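Local coordinates for cobalamin biosynthesis protein CobN (Mycobacterium tuberculosis, PDB 7C6O), which probably serves as the large catalytic subunit of cobaltochelatase, the enzyme that inserts cobalt into the corrin ring during cobalamin biosynthesis, at residues M247-L252 and I281-G286; L287-P292 and P305-S310. All blocks are in the same frame, centred on the assembly; numbering follows the deposited sequence.

Interaction 1: residues M247-L252 and I281-G286; sequences MVVTVL and IPILQG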
loop_
_atom_site.group_PDB
_atom_site.type_symbol
_atom_site.label_atom_id
_atom_site.label_comp_id
_atom_site.label_asym_id
_atom_site.label_seq_id
_atom_site.Cartn_x
_atom_site.Cartn_y
_atom_site.Cartn_z
ATOM N N MET A 247 15.054 19.353 0.928
ATOM C CA MET A 247 13.967 20.158 0.384
ATOM C C MET A 247 12.645 19.724 0.995
ATOM O O MET A 247 12.315 18.533 0.978
ATOM C CB MET A 247 13.861 20.018 -1.136
ATOM C CG MET A 247 15.027 20.538 -1.937
ATOM S SD MET A 247 14.816 20.075 -3.670
ATOM C CE MET A 247 13.249 20.867 -4.028
ATOM N N VAL A 248 11.885 20.686 1.510
ATOM C CA VAL A 248 10.469 20.494 1.807
ATOM C C VAL A 248 9.678 21.137 0.676
ATOM O O VAL A 248 9.803 22.341 0.427
ATOM C CB VAL A 248 10.080 21.098 3.164
ATOM C CG1 VAL A 248 8.600 20.878 3.422
ATOM C CG2 VAL A 248 10.912 20.490 4.283
ATOM N N VAL A 249 8.867 20.343 -0.017
ATOM C CA VAL A 249 8.125 20.817 -1.178
ATOM C C VAL A 249 6.642 20.850 -0.840
ATOM O O VAL A 249 6.132 19.974 -0.132
ATOM C CB VAL A 249 8.396 19.955 -2.428
ATOM C CG1 VAL A 249 9.873 20.002 -2.780
ATOM C CG2 VAL A 249 7.937 18.520 -2.215
ATOM N N THR A 250 5.959 21.883 -1.330
ATOM C CA THR A 250 4.513 22.008 -1.192
ATOM C C THR A 250 3.837 22.090 -2.555
ATOM O O THR A 250 2.685 22.526 -2.651
ATOM C CB THR A 250 4.150 23.226 -0.339
ATOM O OG1 THR A 250 4.535 24.425 -1.021
ATOM C CG2 THR A 250 4.865 23.170 1.002
ATOM N N VAL A 251 4.534 21.677 -3.608
ATOM C CA VAL A 251 4.018 21.733 -4.965
ATOM C C VAL A 251 3.736 20.313 -5.452
ATOM O O VAL A 251 4.120 19.326 -4.824
ATOM C CB VAL A 251 4.986 22.466 -5.914
ATOM C CG1 VAL A 251 5.221 23.888 -5.425
ATOM C CG2 VAL A 251 6.305 21.707 -6.007
ATOM N N LEU A 252 3.060 20.220 -6.596
ATOM C CA LEU A 252 2.696 18.937 -7.181
ATOM C C LEU A 252 3.936 18.184 -7.662
ATOM O O LEU A 252 5.043 18.724 -7.735
ATOM C CB LEU A 252 1.721 19.139 -8.343
ATOM C CG LEU A 252 0.215 19.111 -8.064
ATOM C CD1 LEU A 252 -0.123 19.647 -6.685
ATOM C CD2 LEU A 252 -0.518 19.905 -9.135
ATOM N N ILE A 281 19.525 14.940 -2.614
ATOM C CA ILE A 281 19.146 15.330 -1.257
ATOM C C ILE A 281 17.751 14.790 -0.978
ATOM O O ILE A 281 16.990 14.483 -1.909
ATOM C CB ILE A 281 19.194 16.865 -1.065
ATOM C CG1 ILE A 281 18.252 17.560 -2.046
ATOM C CG2 ILE A 281 20.620 17.389 -1.206
ATOM C CD1 ILE A 281 18.216 19.064 -1.872
ATOM N N PRO A 282 17.392 14.638 0.297
ATOM C CA PRO A 282 16.026 14.213 0.622
ATOM C C PRO A 282 15.019 15.279 0.226
ATOM O O PRO A 282 15.229 16.474 0.449
ATOM C CB PRO A 282 16.063 14.013 2.142
ATOM C CG PRO A 282 17.506 13.840 2.471
ATOM C CD PRO A 282 18.240 14.709 1.498
ATOM N N ILE A 283 13.922 14.834 -0.376
ATOM C CA ILE A 283 12.848 15.709 -0.830
ATOM C C ILE A 283 11.585 15.269 -0.105
ATOM O O ILE A 283 11.075 14.168 -0.344
ATOM C CB ILE A 283 12.669 15.654 -2.354
ATOM C CG1 ILE A 283 13.976 16.042 -3.054
ATOM C CG2 ILE A 283 11.518 16.552 -2.795
ATOM C CD1 ILE A 283 13.912 15.984 -4.571
ATOM N N LEU A 284 11.080 16.119 0.785
ATOM C CA LEU A 284 9.981 15.767 1.673
ATOM C C LEU A 284 8.743 16.566 1.297
ATOM O O LEU A 284 8.816 17.787 1.128
ATOM C CB LEU A 284 10.353 16.032 3.135
ATOM C CG LEU A 284 11.599 15.325 3.676
ATOM C CD1 LEU A 284 12.869 16.134 3.405
ATOM C CD2 LEU A 284 11.457 15.039 5.161
ATOM N N GLN A 285 7.611 15.878 1.169
ATOM C CA GLN A 285 6.347 16.550 0.889
ATOM C C GLN A 285 5.751 17.051 2.198
ATOM O O GLN A 285 5.313 16.257 3.038
ATOM C CB GLN A 285 5.376 15.614 0.176
ATOM C CG GLN A 285 4.151 16.326 -0.384
ATOM C CD GLN A 285 4.414 16.945 -1.746
ATOM O OE1 GLN A 285 5.171 16.400 -2.544
ATOM N NE2 GLN A 285 3.791 18.087 -2.017
ATOM N N GLY A 286 5.749 18.369 2.382
ATOM C CA GLY A 286 5.021 18.969 3.481
ATOM C C GLY A 286 3.597 19.235 3.049
ATOM O O GLY A 286 3.365 20.014 2.120
#
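M247 starts the pairing with its backbone: M247 N donates to P282 O at 2.9 Å. M247 O then accepts from L284 N at 2.7 Å, in a bond that is almost straight (174°). The side chain of M247 crosses that of I281 at about a right angle, with M247 CG 3.5 Å from I281 CD1. Further out, M247 SD lies 4.2 Å from CG1 of I283, the two side chains running side by side. V248 projects from the other face of the sheet together with L284. That face is covered by helix 343-361. V249 continues the ladder: V249 N donates to L284 O at 2.8 Å, and V249 O accepts a more bent bond from G286 N (143°). Strands 246-249 and 283-289 are thus neighbouring parallel strands of a mixed sheet, joined by a beta-alpha-beta crossover through helix 274-277. Beside M247, V249 brings CG1 to 3.8 Å from I283 CG2, and its CG2 meets OE1 of Q285. At T250 the chain leaves the strand. T250 CG2 still touches G286 O, while T250 OG1 turns to L194 O on strand 190-196. V251 has a polar tie to the glutamine: Q285 NE2 donates to V251 O at 3.1 Å. The acceptor lies in the plane of the Q285 amide. A bend at chi2 (84°) carries that amide back across V249 to the carbonyl. R320 fixes the arrangement further, since its NH1 bonds both Q285 OE1 and V251 O.

Interaction 2: residues L287-P292 and P305-S310; sequences LCLTSP and PLDVAS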
loop_
_atom_site.group_PDB
_atom_site.type_symbol
_atom_site.label_atom_id
_atom_site.label_comp_id
_atom_site.label_asym_id
_atom_site.label_seq_id
_atom_site.Cartn_x
_atom_site.Cartn_y
_atom_site.Cartn_z
ATOM N N LEU A 287 2.634 18.590 3.697
ATOM C CA LEU A 287 1.262 18.618 3.212
ATOM C C LEU A 287 0.599 19.948 3.558
ATOM O O LEU A 287 0.721 20.445 4.682
ATOM C CB LEU A 287 0.470 17.449 3.794
ATOM C CG LEU A 287 1.077 16.060 3.569
ATOM C CD1 LEU A 287 0.233 14.991 4.239
ATOM C CD2 LEU A 287 1.239 15.762 2.080
ATOM N N CYS A 288 -0.084 20.527 2.578
ATOM C CA CYS A 288 -0.857 21.757 2.740
ATOM C C CYS A 288 -2.277 21.426 2.296
ATOM O O CYS A 288 -2.581 21.459 1.101
ATOM C CB CYS A 288 -0.266 22.897 1.920
ATOM S SG CYS A 288 1.428 23.315 2.360
ATOM N N LEU A 289 -3.139 21.101 3.254
ATOM C CA LEU A 289 -4.445 20.560 2.913
ATOM C C LEU A 289 -5.332 21.630 2.292
ATOM O O LEU A 289 -5.336 22.788 2.719
ATOM C CB LEU A 289 -5.120 19.974 4.151
ATOM C CG LEU A 289 -4.317 18.894 4.879
ATOM C CD1 LEU A 289 -5.206 18.127 5.843
ATOM C CD2 LEU A 289 -3.654 17.951 3.886
ATOM N N THR A 290 -6.079 21.233 1.262
ATOM C CA THR A 290 -7.103 22.085 0.670
ATOM C C THR A 290 -8.428 21.996 1.412
ATOM O O THR A 290 -9.480 22.310 0.843
ATOM C CB THR A 290 -7.301 21.729 -0.805
ATOM O OG1 THR A 290 -7.757 20.378 -0.916
ATOM C CG2 THR A 290 -5.994 21.876 -1.562
ATOM N N SER A 291 -8.388 21.564 2.668
ATOM C CA SER A 291 -9.530 21.450 3.557
ATOM C C SER A 291 -9.196 22.124 4.879
ATOM O O SER A 291 -8.019 22.244 5.235
ATOM C CB SER A 291 -9.899 19.976 3.788
ATOM O OG SER A 291 -8.745 19.207 4.075
ATOM N N PRO A 292 -10.203 22.588 5.618
ATOM C CA PRO A 292 -9.926 23.363 6.835
ATOM C C PRO A 292 -9.403 22.493 7.967
ATOM O O PRO A 292 -9.650 21.287 8.036
ATOM C CB PRO A 292 -11.290 23.966 7.186
ATOM C CG PRO A 292 -12.274 23.009 6.605
ATOM C CD PRO A 292 -11.647 22.499 5.337
ATOM N N PRO A 305 -10.069 13.111 -0.655
ATOM C CA PRO A 305 -9.632 12.289 -1.799
ATOM C C PRO A 305 -8.766 13.047 -2.795
ATOM O O PRO A 305 -7.835 12.464 -3.364
ATOM C CB PRO A 305 -10.961 11.832 -2.417
ATOM C CG PRO A 305 -11.912 11.811 -1.258
ATOM C CD PRO A 305 -11.517 12.991 -0.407
ATOM N N LEU A 306 -9.039 14.337 -3.015
ATOM C CA LEU A 306 -8.189 15.128 -3.900
ATOM C C LEU A 306 -6.772 15.238 -3.351
ATOM O O LEU A 306 -5.793 15.104 -4.097
ATOM C CB LEU A 306 -8.789 16.520 -4.106
ATOM C CG LEU A 306 -7.806 17.614 -4.536
ATOM C CD1 LEU A 306 -7.307 17.385 -5.959
ATOM C CD2 LEU A 306 -8.429 18.998 -4.391
ATOM N N ASP A 307 -6.640 15.488 -2.046
ATOM C CA ASP A 307 -5.312 15.650 -1.467
ATOM C C ASP A 307 -4.556 14.328 -1.401
ATOM O O ASP A 307 -3.327 14.318 -1.527
ATOM C CB ASP A 307 -5.417 16.286 -0.082
ATOM C CG ASP A 307 -5.761 17.766 -0.151
ATOM O OD1 ASP A 307 -5.879 18.299 -1.276
ATOM O OD2 ASP A 307 -5.913 18.394 0.916
ATOM N N VAL A 308 -5.263 13.209 -1.214
ATOM C CA VAL A 308 -4.609 11.901 -1.250
ATOM C C VAL A 308 -3.919 11.696 -2.591
ATOM O O VAL A 308 -2.749 11.300 -2.659
ATOM C CB VAL A 308 -5.624 10.778 -0.970
ATOM C CG1 VAL A 308 -4.997 9.413 -1.264
ATOM C CG2 VAL A 308 -6.121 10.850 0.462
ATOM N N ALA A 309 -4.635 11.977 -3.683
ATOM C CA ALA A 309 -4.085 11.759 -5.016
ATOM C C ALA A 309 -2.983 12.763 -5.337
ATOM O O ALA A 309 -1.897 12.384 -5.789
ATOM C CB ALA A 309 -5.202 11.837 -6.058
ATOM N N SER A 310 -3.240 14.053 -5.107
ATOM C CA SER A 310 -2.362 15.098 -5.621
ATOM C C SER A 310 -1.171 15.399 -4.721
ATOM O O SER A 310 -0.125 15.826 -5.224
ATOM C CB SER A 310 -3.157 16.389 -5.853
ATOM O OG SER A 310 -3.759 16.841 -4.654
HETATM O O HOH W 1 -7.394 17.288 2.838
#
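The carboxylate of D307 points its two oxygens at T290. L289 CA and CD2 lie toward one face of the group. T290 OG1 and an ordered water are displaced toward the opposite face. At the edge, T290 N comes in close to the plane of the carboxylate, at the syn lone pair of OD2. There T290 N donates to D307 OD2 at 2.9 Å. T290 OG1 lies 2.8 Å from D307 OD1. The threonine hydroxyl sits between its own backbone N and carbonyl carbon (chi1 62°), which brings it round to the carboxylate. The water donates to D307 OD2 at 2.7 Å and is also hydrogen-bonded to S291 OG, so OD2 is held by two bonds, one from T290 N and one from the water. This is where strand 283-289 ends, on the connection that leads through helices 293-298 and 305-313 to the parallel neighbour 321-331. D307 belongs to the first turn of helix 305-313, and its backbone N is bonded to S304 OG. The helix start would probably also favour the negative charge. L289 packs its CA 3.3 Å from D307 OD2, and L306 CD2 comes 3.8 Å from T290 OG1.

How the interactions relate
Interactions 1 and 2 follow each other along strand 283-289. Interaction 1 pairs its first half with strand 246-249; interaction 2 ties the residues at and just after its end to helix 305-313. Their centres are 15 Å apart. They meet directly just past the end of strand 246-249: T250 CG2 packs on C288 SG at 3.7 Å, and L252 CD1 comes to 4.1 Å from S310 O. Strand 321-331 borders both, bonding to Q285 of the first and to L287 and L289 of the second. Q311, one residue beyond 305-310, bonds C288 O. The sodium ion is bound elsewhere, by D125 and S127, and neither interaction includes its ligands.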